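Local coordinates for protein probable oxidoreductase (Pseudomonas aeruginosa, PDB 4B7C) that probably catalyses an NADP-dependent oxidation or reduction, as a medium-chain dehydrogenase/reductase with a Rossmann-fold cofactor domain and a GroES-like domain, at residues B[138-143]-B[243-248]; B[187-192]-B[304-309]; B[130-135]-B[278-283]. All blocks are in the same frame, centred on the assembly; numbering follows the deposited sequence.

Contact 1: residues B[138-143]-B[243-248]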
ATOM      1  N   TYR B 138      17.240  -1.867  -9.550  1.00 28.46           N
ATOM      2  CA  TYR B 138      17.364  -3.313  -9.693  1.00 28.25           C
ATOM      3  C   TYR B 138      16.524  -4.063  -8.657  1.00 28.46           C
ATOM      4  O   TYR B 138      15.672  -4.890  -9.010  1.00 28.75           O
ATOM      5  CB  TYR B 138      18.837  -3.704  -9.544  1.00 29.42           C
ATOM      6  CG  TYR B 138      19.138  -5.152  -9.797  1.00 29.83           C
ATOM      7  CD1 TYR B 138      19.448  -5.603 -11.080  1.00 29.83           C
ATOM      8  CD2 TYR B 138      19.162  -6.075  -8.751  1.00 30.31           C
ATOM      9  CE1 TYR B 138      19.736  -6.933 -11.313  1.00 29.15           C
ATOM     10  CE2 TYR B 138      19.457  -7.410  -8.979  1.00 31.10           C
ATOM     11  CZ  TYR B 138      19.741  -7.832 -10.261  1.00 31.55           C
ATOM     12  OH  TYR B 138      20.046  -9.149 -10.495  1.00 33.45           O
ATOM     13  N   PHE B 139      16.755  -3.765  -7.386  1.00 27.46           N
ATOM     14  CA  PHE B 139      16.071  -4.506  -6.321  1.00 28.79           C
ATOM     15  C   PHE B 139      14.602  -4.096  -6.159  1.00 28.54           C
ATOM     16  O   PHE B 139      13.743  -4.946  -5.972  1.00 30.46           O
ATOM     17  CB  PHE B 139      16.847  -4.434  -5.003  1.00 29.25           C
ATOM     18  CG  PHE B 139      18.124  -5.215  -5.040  1.00 28.87           C
ATOM     19  CD1 PHE B 139      18.093  -6.592  -5.107  1.00 29.63           C
ATOM     20  CD2 PHE B 139      19.347  -4.574  -5.061  1.00 29.86           C
ATOM     21  CE1 PHE B 139      19.266  -7.322  -5.184  1.00 30.11           C
ATOM     22  CE2 PHE B 139      20.526  -5.297  -5.147  1.00 31.11           C
ATOM     23  CZ  PHE B 139      20.486  -6.670  -5.207  1.00 29.79           C
ATOM     24  N   ALA B 140      14.323  -2.810  -6.262  1.00 29.34           N
ATOM     25  CA  ALA B 140      12.942  -2.315  -6.148  1.00 29.89           C
ATOM     26  C   ALA B 140      12.058  -2.906  -7.239  1.00 31.55           C
ATOM     27  O   ALA B 140      10.986  -3.449  -6.960  1.00 28.12           O
ATOM     28  CB  ALA B 140      12.911  -0.804  -6.178  1.00 28.57           C
ATOM     29  N   LEU B 141      12.530  -2.859  -8.484  1.00 32.43           N
ATOM     30  CA  LEU B 141      11.749  -3.405  -9.596  1.00 33.06           C
ATOM     31  C   LEU B 141      11.595  -4.903  -9.490  1.00 33.36           C
ATOM     32  O   LEU B 141      10.488  -5.421  -9.515  1.00 35.87           O
ATOM     33  CB  LEU B 141      12.371  -3.060 -10.964  1.00 34.21           C
ATOM     34  CG  LEU B 141      11.586  -3.611 -12.168  1.00 34.51           C
ATOM     35  CD1 LEU B 141      10.230  -2.914 -12.259  1.00 33.08           C
ATOM     36  CD2 LEU B 141      12.351  -3.454 -13.482  1.00 35.89           C
ATOM     37  N   LEU B 142      12.711  -5.601  -9.370  1.00 33.46           N
ATOM     38  CA  LEU B 142      12.707  -7.061  -9.469  1.00 32.70           C
ATOM     39  C   LEU B 142      12.204  -7.784  -8.220  1.00 32.53           C
ATOM     40  O   LEU B 142      11.495  -8.788  -8.321  1.00 32.52           O
ATOM     41  CB  LEU B 142      14.101  -7.577  -9.841  1.00 33.48           C
ATOM     42  CG  LEU B 142      14.664  -7.064 -11.177  1.00 35.37           C
ATOM     43  CD1 LEU B 142      16.080  -7.598 -11.402  1.00 32.59           C
ATOM     44  CD2 LEU B 142      13.742  -7.422 -12.336  1.00 35.24           C
ATOM     45  N   ASP B 143      12.578  -7.295  -7.045  1.00 33.16           N
ATOM     46  CA  ASP B 143      12.167  -7.964  -5.800  1.00 34.38           C
ATOM     47  C   ASP B 143      10.777  -7.527  -5.312  1.00 33.79           C
ATOM     48  O   ASP B 143      10.019  -8.338  -4.813  1.00 34.02           O
ATOM     49  CB  ASP B 143      13.194  -7.763  -4.688  1.00 35.16           C
ATOM     50  CG  ASP B 143      12.921  -8.659  -3.492  1.00 34.95           C
ATOM     51  OD1 ASP B 143      13.011  -9.895  -3.652  1.00 35.43           O
ATOM     52  OD2 ASP B 143      12.603  -8.114  -2.410  1.00 33.90           O
ATOM     53  N   ARG B 243       1.280  -4.044  -8.693  1.00 36.41           N
ATOM     54  CA  ARG B 243       2.269  -3.758  -7.654  1.00 34.64           C
ATOM     55  C   ARG B 243       2.789  -2.358  -7.838  1.00 33.31           C
ATOM     56  O   ARG B 243       3.255  -1.988  -8.920  1.00 35.50           O
ATOM     57  CB  ARG B 243       3.428  -4.744  -7.699  1.00 34.84           C
ATOM     58  CG  ARG B 243       3.070  -6.134  -7.210  1.00 36.36           C
ATOM     59  CD  ARG B 243       2.396  -6.965  -8.296  1.00 39.31           C
ATOM     60  NE  ARG B 243       3.269  -7.357  -9.362  1.00 42.73           N
ATOM     61  CZ  ARG B 243       2.908  -7.547 -10.627  1.00 43.24           C
ATOM     62  NH1 ARG B 243       1.669  -7.347 -11.102  1.00 43.81           N
ATOM     63  NH2 ARG B 243       3.854  -7.943 -11.435  1.00 43.03           N
ATOM     64  N   ILE B 244       2.693  -1.578  -6.776  1.00 32.09           N
ATOM     65  CA  ILE B 244       3.254  -0.245  -6.725  1.00 32.69           C
ATOM     66  C   ILE B 244       4.448  -0.257  -5.785  1.00 35.22           C
ATOM     67  O   ILE B 244       4.315  -0.591  -4.598  1.00 34.13           O
ATOM     68  CB  ILE B 244       2.244   0.795  -6.223  1.00 31.36           C
ATOM     69  CG1 ILE B 244       1.042   0.858  -7.176  1.00 34.21           C
ATOM     70  CG2 ILE B 244       2.899   2.162  -6.092  1.00 31.43           C
ATOM     71  CD1 ILE B 244       0.051   1.942  -6.822  1.00 32.57           C
ATOM     72  N   VAL B 245       5.620   0.090  -6.313  1.00 34.15           N
ATOM     73  CA  VAL B 245       6.812   0.177  -5.483  1.00 33.66           C
ATOM     74  C   VAL B 245       7.175   1.627  -5.247  1.00 33.25           C
ATOM     75  O   VAL B 245       7.338   2.409  -6.191  1.00 34.03           O
ATOM     76  CB  VAL B 245       7.999  -0.634  -6.061  1.00 34.40           C
ATOM     77  CG1 VAL B 245       8.296  -0.247  -7.487  1.00 38.08           C
ATOM     78  CG2 VAL B 245       9.227  -0.458  -5.183  1.00 33.43           C
ATOM     79  N   LEU B 246       7.273   1.985  -3.969  1.00 32.29           N
ATOM     80  CA  LEU B 246       7.623   3.334  -3.559  1.00 31.65           C
ATOM     81  C   LEU B 246       9.116   3.409  -3.222  1.00 31.89           C
ATOM     82  O   LEU B 246       9.591   2.749  -2.285  1.00 30.72           O
ATOM     83  CB  LEU B 246       6.823   3.771  -2.330  1.00 31.80           C
ATOM     84  CG  LEU B 246       5.306   3.673  -2.426  1.00 33.69           C
ATOM     85  CD1 LEU B 246       4.708   4.137  -1.095  1.00 31.69           C
ATOM     86  CD2 LEU B 246       4.770   4.488  -3.599  1.00 32.60           C
ATOM     87  N   CYS B 247       9.837   4.220  -3.988  1.00 30.38           N
ATOM     88  CA  CYS B 247      11.277   4.433  -3.787  1.00 31.10           C
ATOM     89  C   CYS B 247      11.608   5.838  -3.336  1.00 30.97           C
ATOM     90  O   CYS B 247      12.673   6.080  -2.781  1.00 30.60           O
ATOM     91  CB  CYS B 247      12.031   4.167  -5.076  1.00 33.93           C
ATOM     92  SG  CYS B 247      12.052   2.436  -5.495  1.00 35.85           S
ATOM     93  N   GLY B 248      10.688   6.769  -3.579  1.00 31.77           N
ATOM     94  CA  GLY B 248      10.858   8.142  -3.139  1.00 33.05           C
ATOM     95  C   GLY B 248       9.662   9.005  -3.507  1.00 34.46           C
ATOM     96  O   GLY B 248       8.701   8.510  -4.105  1.00 35.82           O
TER

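Contact 2: residues B[187-192]-B[304-309]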
ATOM      1  N   CYS B 187      11.506  13.009 -22.660  1.00 55.85           N
ATOM      2  CA  CYS B 187      10.613  11.975 -23.204  1.00 55.79           C
ATOM      3  C   CYS B 187      11.154  11.357 -24.485  1.00 57.19           C
ATOM      4  O   CYS B 187      11.084  10.136 -24.677  1.00 56.86           O
ATOM      5  CB  CYS B 187       9.208  12.531 -23.417  1.00 58.00           C
ATOM      6  SG  CYS B 187       8.343  12.826 -21.844  1.00 59.88           S
ATOM      7  N   ARG B 188      11.706  12.199 -25.354  1.00 59.99           N
ATOM      8  CA  ARG B 188      12.363  11.727 -26.584  1.00 61.10           C
ATOM      9  C   ARG B 188      13.522  10.807 -26.251  1.00 55.66           C
ATOM     10  O   ARG B 188      13.662   9.725 -26.818  1.00 49.20           O
ATOM     11  CB  ARG B 188      12.889  12.916 -27.394  1.00 68.64           C
ATOM     12  CG  ARG B 188      13.463  12.578 -28.771  1.00 74.19           C
ATOM     13  CD  ARG B 188      14.619  13.496 -29.203  1.00 78.39           C
ATOM     14  NE  ARG B 188      15.817  13.520 -28.351  1.00 83.29           N
ATOM     15  CZ  ARG B 188      16.813  12.631 -28.385  1.00 84.07           C
ATOM     16  NH1 ARG B 188      16.767  11.588 -29.205  1.00 82.09           N
ATOM     17  NH2 ARG B 188      17.853  12.777 -27.572  1.00 82.88           N
ATOM     18  N   PHE B 189      14.348  11.256 -25.315  1.00 57.48           N
ATOM     19  CA  PHE B 189      15.502  10.475 -24.851  1.00 58.82           C
ATOM     20  C   PHE B 189      15.092   9.082 -24.359  1.00 54.36           C
ATOM     21  O   PHE B 189      15.700   8.072 -24.720  1.00 57.09           O
ATOM     22  CB  PHE B 189      16.233  11.243 -23.745  1.00 62.14           C
ATOM     23  CG  PHE B 189      17.380  10.490 -23.148  1.00 67.25           C
ATOM     24  CD1 PHE B 189      18.589  10.372 -23.833  1.00 71.12           C
ATOM     25  CD2 PHE B 189      17.254   9.893 -21.908  1.00 69.57           C
ATOM     26  CE1 PHE B 189      19.651   9.671 -23.286  1.00 71.71           C
ATOM     27  CE2 PHE B 189      18.308   9.194 -21.360  1.00 70.43           C
ATOM     28  CZ  PHE B 189      19.503   9.076 -22.048  1.00 72.07           C
ATOM     29  N   LEU B 190      14.038   9.032 -23.552  1.00 51.36           N
ATOM     30  CA  LEU B 190      13.531   7.761 -23.018  1.00 50.20           C
ATOM     31  C   LEU B 190      13.169   6.770 -24.117  1.00 50.07           C
ATOM     32  O   LEU B 190      13.531   5.594 -24.058  1.00 47.72           O
ATOM     33  CB  LEU B 190      12.305   7.994 -22.123  1.00 49.51           C
ATOM     34  CG  LEU B 190      12.544   8.723 -20.798  1.00 48.58           C
ATOM     35  CD1 LEU B 190      11.219   8.992 -20.085  1.00 45.39           C
ATOM     36  CD2 LEU B 190      13.497   7.935 -19.911  1.00 45.55           C
ATOM     37  N   VAL B 191      12.439   7.250 -25.115  1.00 52.55           N
ATOM     38  CA  VAL B 191      11.949   6.382 -26.187  1.00 56.61           C
ATOM     39  C   VAL B 191      13.048   6.057 -27.196  1.00 57.79           C
ATOM     40  O   VAL B 191      13.308   4.889 -27.485  1.00 59.03           O
ATOM     41  CB  VAL B 191      10.757   7.023 -26.926  1.00 59.46           C
ATOM     42  CG1 VAL B 191      10.353   6.175 -28.130  1.00 59.51           C
ATOM     43  CG2 VAL B 191       9.585   7.211 -25.974  1.00 59.12           C
ATOM     44  N   GLU B 192      13.706   7.093 -27.704  1.00 63.38           N
ATOM     45  CA  GLU B 192      14.660   6.926 -28.816  1.00 68.20           C
ATOM     46  C   GLU B 192      16.015   6.357 -28.394  1.00 65.49           C
ATOM     47  O   GLU B 192      16.619   5.586 -29.134  1.00 66.22           O
ATOM     48  CB  GLU B 192      14.855   8.245 -29.581  1.00 71.77           C
ATOM     49  CG  GLU B 192      13.625   8.667 -30.369  1.00 76.51           C
ATOM     50  CD  GLU B 192      13.784   9.970 -31.126  1.00 80.03           C
ATOM     51  OE1 GLU B 192      14.935  10.429 -31.300  1.00 84.66           O
ATOM     52  OE2 GLU B 192      12.744  10.513 -31.563  1.00 81.86           O
ATOM     53  N   GLN B 304      22.078   1.155 -20.730  1.00 42.98           N
ATOM     54  CA  GLN B 304      22.919   2.364 -20.806  1.00 47.01           C
ATOM     55  C   GLN B 304      22.873   3.187 -19.536  1.00 44.98           C
ATOM     56  O   GLN B 304      21.817   3.285 -18.921  1.00 44.14           O
ATOM     57  CB  GLN B 304      22.429   3.288 -21.930  1.00 49.67           C
ATOM     58  CG  GLN B 304      22.676   2.788 -23.338  1.00 53.76           C
ATOM     59  CD  GLN B 304      21.986   3.650 -24.372  1.00 55.88           C
ATOM     60  OE1 GLN B 304      21.383   3.131 -25.294  1.00 60.45           O
ATOM     61  NE2 GLN B 304      22.064   4.965 -24.213  1.00 56.39           N
ATOM     62  N   SER B 305      23.991   3.837 -19.200  1.00 42.76           N
ATOM     63  CA  SER B 305      24.069   4.711 -18.041  1.00 44.09           C
ATOM     64  C   SER B 305      24.671   6.072 -18.373  1.00 46.62           C
ATOM     65  O   SER B 305      25.786   6.167 -18.880  1.00 50.48           O
ATOM     66  CB  SER B 305      24.899   4.057 -16.935  1.00 43.93           C
ATOM     67  OG  SER B 305      24.852   4.829 -15.742  1.00 40.40           O
ATOM     68  N   ARG B 306      23.951   7.131 -18.025  1.00 52.27           N
ATOM     69  CA  ARG B 306      24.465   8.499 -18.219  1.00 52.82           C
ATOM     70  C   ARG B 306      24.740   9.195 -16.891  1.00 47.64           C
ATOM     71  O   ARG B 306      23.887   9.246 -16.002  1.00 45.75           O
ATOM     72  CB  ARG B 306      23.575   9.414 -19.097  1.00 59.79           C
ATOM     73  CG  ARG B 306      22.135   9.571 -18.647  1.00 67.43           C
ATOM     74  CD  ARG B 306      21.305  10.311 -19.698  1.00 73.53           C
ATOM     75  NE  ARG B 306      21.975  11.502 -20.246  1.00 79.42           N
ATOM     76  CZ  ARG B 306      21.334  12.526 -20.797  1.00 83.95           C
ATOM     77  NH1 ARG B 306      20.009  12.523 -20.867  1.00 85.43           N
ATOM     78  NH2 ARG B 306      22.026  13.565 -21.261  1.00 83.41           N
ATOM     79  N   GLU B 307      25.927   9.781 -16.792  1.00 42.96           N
ATOM     80  CA  GLU B 307      26.285  10.603 -15.648  1.00 43.08           C
ATOM     81  C   GLU B 307      26.516  12.052 -16.064  1.00 42.44           C
ATOM     82  O   GLU B 307      27.139  12.335 -17.086  1.00 43.42           O
ATOM     83  CB  GLU B 307      27.527  10.063 -14.947  1.00 42.31           C
ATOM     84  CG  GLU B 307      27.348   8.669 -14.357  1.00 41.41           C
ATOM     85  CD  GLU B 307      27.534   7.560 -15.376  1.00 40.35           C
ATOM     86  OE1 GLU B 307      28.299   7.764 -16.336  1.00 42.24           O
ATOM     87  OE2 GLU B 307      26.908   6.490 -15.230  1.00 37.47           O
ATOM     88  N   ASP B 308      25.974  12.966 -15.270  1.00 43.38           N
ATOM     89  CA  ASP B 308      26.210  14.395 -15.445  1.00 45.24           C
ATOM     90  C   ASP B 308      27.231  14.839 -14.409  1.00 42.88           C
ATOM     91  O   ASP B 308      26.904  15.001 -13.229  1.00 46.38           O
ATOM     92  CB  ASP B 308      24.894  15.185 -15.301  1.00 49.96           C
ATOM     93  CG  ASP B 308      25.070  16.678 -15.537  1.00 53.96           C
ATOM     94  OD1 ASP B 308      26.030  17.078 -16.233  1.00 55.21           O
ATOM     95  OD2 ASP B 308      24.230  17.458 -15.022  1.00 63.71           O
ATOM     96  N   ILE B 309      28.464  15.049 -14.862  1.00 40.65           N
ATOM     97  CA  ILE B 309      29.582  15.342 -13.968  1.00 40.04           C
ATOM     98  C   ILE B 309      29.906  16.826 -13.907  1.00 40.42           C
ATOM     99  O   ILE B 309      30.248  17.445 -14.914  1.00 43.04           O
ATOM    100  CB  ILE B 309      30.844  14.560 -14.368  1.00 41.23           C
ATOM    101  CG1 ILE B 309      30.597  13.068 -14.174  1.00 43.20           C
ATOM    102  CG2 ILE B 309      32.033  14.978 -13.504  1.00 38.15           C
ATOM    103  CD1 ILE B 309      31.557  12.188 -14.961  1.00 47.04           C
TER

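Contact 3: residues B[130-135]-B[278-283]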
ATOM      1  N   LEU B 130      25.942   1.298 -11.397  1.00 30.61           N
ATOM      2  CA  LEU B 130      26.666   0.342 -10.536  1.00 30.22           C
ATOM      3  C   LEU B 130      26.791   0.872  -9.107  1.00 30.26           C
ATOM      4  O   LEU B 130      27.634   0.428  -8.319  1.00 31.90           O
ATOM      5  CB  LEU B 130      28.062   0.033 -11.108  1.00 29.98           C
ATOM      6  CG  LEU B 130      28.040  -0.764 -12.419  1.00 30.39           C
ATOM      7  CD1 LEU B 130      29.446  -0.847 -13.055  1.00 29.57           C
ATOM      8  CD2 LEU B 130      27.428  -2.149 -12.266  1.00 29.76           C
ATOM      9  N   GLY B 131      25.951   1.852  -8.785  1.00 28.05           N
ATOM     10  CA  GLY B 131      25.852   2.418  -7.450  1.00 28.01           C
ATOM     11  C   GLY B 131      24.443   2.289  -6.869  1.00 29.06           C
ATOM     12  O   GLY B 131      23.653   1.445  -7.283  1.00 28.87           O
ATOM     13  N   MET B 132      24.125   3.151  -5.913  1.00 30.39           N
ATOM     14  CA  MET B 132      22.878   3.053  -5.160  1.00 32.16           C
ATOM     15  C   MET B 132      21.641   3.341  -6.001  1.00 30.53           C
ATOM     16  O   MET B 132      20.591   2.770  -5.760  1.00 28.95           O
ATOM     17  CB  MET B 132      22.903   3.947  -3.911  1.00 36.87           C
ATOM     18  CG  MET B 132      23.817   3.437  -2.791  1.00 41.94           C
ATOM     19  SD  MET B 132      23.608   1.710  -2.314  1.00 46.89           S
ATOM     20  CE  MET B 132      24.790   0.882  -3.375  1.00 46.30           C
ATOM     21  N   THR B 133      21.734   4.236  -6.978  1.00 29.71           N
ATOM     22  CA  THR B 133      20.575   4.511  -7.841  1.00 30.89           C
ATOM     23  C   THR B 133      20.249   3.295  -8.691  1.00 29.76           C
ATOM     24  O   THR B 133      19.093   2.882  -8.803  1.00 29.95           O
ATOM     25  CB  THR B 133      20.775   5.750  -8.734  1.00 32.25           C
ATOM     26  OG1 THR B 133      21.950   5.589  -9.513  1.00 34.69           O
ATOM     27  CG2 THR B 133      20.887   7.015  -7.886  1.00 29.94           C
ATOM     28  N   GLY B 134      21.284   2.705  -9.276  1.00 31.27           N
ATOM     29  CA  GLY B 134      21.136   1.510 -10.113  1.00 30.00           C
ATOM     30  C   GLY B 134      20.652   0.298  -9.330  1.00 30.09           C
ATOM     31  O   GLY B 134      19.781  -0.444  -9.786  1.00 29.20           O
ATOM     32  N   MET B 135      21.211   0.104  -8.141  1.00 28.92           N
ATOM     33  CA  MET B 135      20.783  -1.004  -7.270  1.00 30.04           C
ATOM     34  C   MET B 135      19.375  -0.768  -6.689  1.00 28.15           C
ATOM     35  O   MET B 135      18.639  -1.710  -6.444  1.00 27.76           O
ATOM     36  CB  MET B 135      21.785  -1.251  -6.152  1.00 31.94           C
ATOM     37  CG  MET B 135      23.106  -1.872  -6.608  1.00 34.39           C
ATOM     38  SD  MET B 135      22.948  -3.400  -7.544  1.00 36.47           S
ATOM     39  CE  MET B 135      22.615  -2.871  -9.233  1.00 36.00           C
ATOM     40  N   MET B 278      10.430   0.451  -0.244  1.00 28.76           N
ATOM     41  CA  MET B 278      11.734  -0.218  -0.156  1.00 27.73           C
ATOM     42  C   MET B 278      12.858   0.783  -0.002  1.00 29.98           C
ATOM     43  O   MET B 278      12.731   1.959  -0.379  1.00 32.04           O
ATOM     44  CB  MET B 278      11.998  -1.127  -1.366  1.00 27.95           C
ATOM     45  CG  MET B 278      12.344  -0.399  -2.669  1.00 29.65           C
ATOM     46  SD  MET B 278      14.035   0.237  -2.769  1.00 29.98           S
ATOM     47  CE  MET B 278      14.964  -1.274  -2.943  1.00 28.55           C
ATOM     48  N   VAL B 279      13.958   0.295   0.558  1.00 28.64           N
ATOM     49  CA  VAL B 279      15.182   1.069   0.735  1.00 30.36           C
ATOM     50  C   VAL B 279      16.367   0.176   0.326  1.00 29.42           C
ATOM     51  O   VAL B 279      16.437  -0.990   0.732  1.00 27.08           O
ATOM     52  CB  VAL B 279      15.296   1.542   2.201  1.00 34.48           C
ATOM     53  CG1 VAL B 279      16.723   1.791   2.603  1.00 40.65           C
ATOM     54  CG2 VAL B 279      14.499   2.826   2.401  1.00 36.69           C
ATOM     55  N   VAL B 280      17.254   0.695  -0.526  1.00 27.55           N
ATOM     56  CA  VAL B 280      18.272  -0.152  -1.191  1.00 27.75           C
ATOM     57  C   VAL B 280      19.235  -0.813  -0.199  1.00 26.34           C
ATOM     58  O   VAL B 280      19.675  -1.933  -0.414  1.00 27.25           O
ATOM     59  CB  VAL B 280      19.066   0.624  -2.290  1.00 27.10           C
ATOM     60  CG1 VAL B 280      19.884   1.749  -1.689  1.00 24.66           C
ATOM     61  CG2 VAL B 280      19.976  -0.314  -3.071  1.00 26.73           C
ATOM     62  N   MET B 281      19.526  -0.145   0.904  1.00 29.31           N
ATOM     63  CA  MET B 281      20.465  -0.708   1.889  1.00 32.56           C
ATOM     64  C   MET B 281      19.993  -2.016   2.518  1.00 32.01           C
ATOM     65  O   MET B 281      20.805  -2.810   2.986  1.00 31.60           O
ATOM     66  CB  MET B 281      20.766   0.303   2.983  1.00 38.05           C
ATOM     67  CG  MET B 281      19.686   0.302   4.143  1.00 46.61           C
ATOM     68  SD  MET B 281      19.240   1.836   5.103  1.00 56.00           S
ATOM     69  CE  MET B 281      20.477   1.793   6.405  1.00 51.99           C
ATOM     70  N   ASP B 282      18.682  -2.247   2.505  1.00 28.88           N
ATOM     71  CA  ASP B 282      18.133  -3.519   2.992  1.00 29.10           C
ATOM     72  C   ASP B 282      18.628  -4.700   2.152  1.00 29.82           C
ATOM     73  O   ASP B 282      18.534  -5.848   2.581  1.00 30.85           O
ATOM     74  CB  ASP B 282      16.596  -3.512   3.001  1.00 27.83           C
ATOM     75  CG  ASP B 282      16.012  -2.595   4.062  1.00 27.11           C
ATOM     76  OD1 ASP B 282      16.764  -2.105   4.918  1.00 25.54           O
ATOM     77  OD2 ASP B 282      14.790  -2.361   4.041  1.00 28.14           O
ATOM     78  N   TYR B 283      19.119  -4.411   0.949  1.00 29.85           N
ATOM     79  CA  TYR B 283      19.577  -5.451   0.017  1.00 29.97           C
ATOM     80  C   TYR B 283      21.111  -5.599  -0.049  1.00 29.81           C
ATOM     81  O   TYR B 283      21.624  -6.301  -0.916  1.00 30.16           O
ATOM     82  CB  TYR B 283      19.014  -5.177  -1.387  1.00 30.05           C
ATOM     83  CG  TYR B 283      17.520  -5.350  -1.488  1.00 28.90           C
ATOM     84  CD1 TYR B 283      16.661  -4.313  -1.138  1.00 29.89           C
ATOM     85  CD2 TYR B 283      16.959  -6.554  -1.885  1.00 28.35           C
ATOM     86  CE1 TYR B 283      15.279  -4.459  -1.215  1.00 28.36           C
ATOM     87  CE2 TYR B 283      15.582  -6.707  -1.952  1.00 29.17           C
ATOM     88  CZ  TYR B 283      14.750  -5.643  -1.606  1.00 28.45           C
ATOM     89  OH  TYR B 283      13.379  -5.767  -1.696  1.00 28.91           O
TER

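Contact 1: residues B[138-143]-B[243-248]
Ala-140, Val-245 and Cys-247 carry the whole of this contact, a small apolar meeting of a helix with the end of a strand. The methyl of Ala-140 points from helix 132-145 at the strand and is touched by two side chains. Cys-247 approaches it with SG, 3.4 Å from Ala-140 CB, and Val-245 brings one branch, CG2, to 3.8 Å from the same CB. Val-245 CG2 also lies 3.9 Å from Ala-140 O, so it rests against the backbone of the helix as well as the methyl. With the short alanine side chain at this position, the backbones come close: the CA atoms of Ala-140 and Val-245 are 6.7 Å apart.

In Val-245 a chi1 of 54° puts CG1 between the backbone N and the carbonyl carbon and leaves CG2 anti to N, facing the helix. Val-245 and Cys-247, two residues apart, send their side chains to the helix side, whereas Leu-246 between them points away and packs on Met-275 and on Tyr-265 of the second subunit.

Farther out, Phe-223 of the neighbouring strand 219-224 touches both Ala-140 and Cys-247, and Met-278 lies against Ala-140. At the start of the strand, the guanidinium of Arg-243 reaches back to the helix end, bonding to Gly-145 O and Gln-146 O and forming a salt bridge with Glu-151. The helix is thus laid on the parallel sheet of the Rossmann domain by van der Waals packing at the methyl, with polar bonds at its C-terminal end; shape, rather than charge, fits the two segments at the centre.

Contact 2: residues B[187-192]-B[304-309]
Arg-306 meets Phe-189 through a cation-pi contact, and the residues before and after it fix the chain that carries this arginine. Gln-304 leads in, its backbone N bonded to Gln-168 of helix 161-172. Ser-305 turns its side chain away from helix 184-193 and gives its hydroxyl to Glu-307, with 2.7 Å between Ser-305 OG and Glu-307 OE2.

Arg-306 then points at the helix. Arg-306 CD packs at the rim of the ring, 3.2 Å from Phe-189 CZ, and the bend at chi3 (-45°) turns the charged end beyond CD back over the ring face. Arg-306 NH1 sits 3.6 Å above the plane of the Phe-189 ring, over its centre. Arg-306 CZ is 4.4 Å from the centroid of the Phe-189 ring, and the guanidinium is tilted 42° to the ring rather than stacked flat on it. Coming from opposite directions, the two long side chains together span the 11.3 Å between Phe-189 CA and Arg-306 CA, the anti chi1 of Phe-189 (177°) sending its ring outward.

Glu-307 OE2 also hydrogen-bonds with Ser-128 OG, Glu-307 OE1 forms a salt bridge with Arg-125, and Asp-308 pairs with Lys-322. This surface contact joins helix 184-193, packed through Cys-187 and Val-191 on strand 198-201 of the Rossmann sheet, to the start of strand 307-311 in the mixed sheet, probably linking the cofactor and GroES-like parts.

Contact 3: residues B[130-135]-B[278-283]
Val-280 is the centre of a purely apolar contact with the first turn of helix 132-145, its two methyls meeting two methionines. Val-280 CG1 touches the sulfur of Met-132, 3.8 Å from Met-132 SD, and Val-280 CG2 lies 3.7 Å from Met-135 CB. The second methyl is equally close to the backbone, with 3.7 Å between Val-280 CG2 and Met-135 C, so the valine beds on the main chain of the helix and not just on side chains. The Met-132 and Val-280 side chains cross at about a right angle.

The methionines differ in what they offer. Met-132 has CG anti to the carbonyl carbon, and a bend at chi2 (-50°) then brings SD to Val-280 CG1. Met-135 starts out toward Val-280 but then bends off; CB does the touching, and the side chain also meets Leu-291 of helix 287-299.

Backbone bonds hold both sides in shape. Gly-131 is the N-cap, and Gly-131 O accepts Met-135 N at 2.9 Å; on the other side of the contact, Val-280 O takes Tyr-283 N in the short 3-10 turn of 280-282. Beyond, Asp-282 of that turn makes a salt bridge to Arg-272 of the second subunit.

Sulfur and methyl surfaces give dispersion contact with little directional demand. The valine side chain is therefore placed by shape, while its carbonyl serves the 3-10 turn and Asp-282 makes the link to the second subunit.

In the fold
Contacts 1 and 3 are neighbours, with centres about 10 Å apart, both built on helix 132-145. Contact 3 uses its N-terminal turn and contact 1 its middle; two probable hydrogen bonds tie them together, Asp-143 OD2 to Tyr-283 OH (2.6 Å) and the backbone pair Leu-246 O to Met-278 N (3.2 Å). In sequence, contact 1 falls between the two segments of contact 3. Contact 2 lies about 20 Å from the centre of each, and its segments alternate with theirs along the chain. Contacts 1 and 3 lay helix 132-145 against the Rossmann sheet and the loop after its strand 274-277, and both reach the second subunit; contact 2 joins helix 184-193 to strand 307-311 of the other sheet.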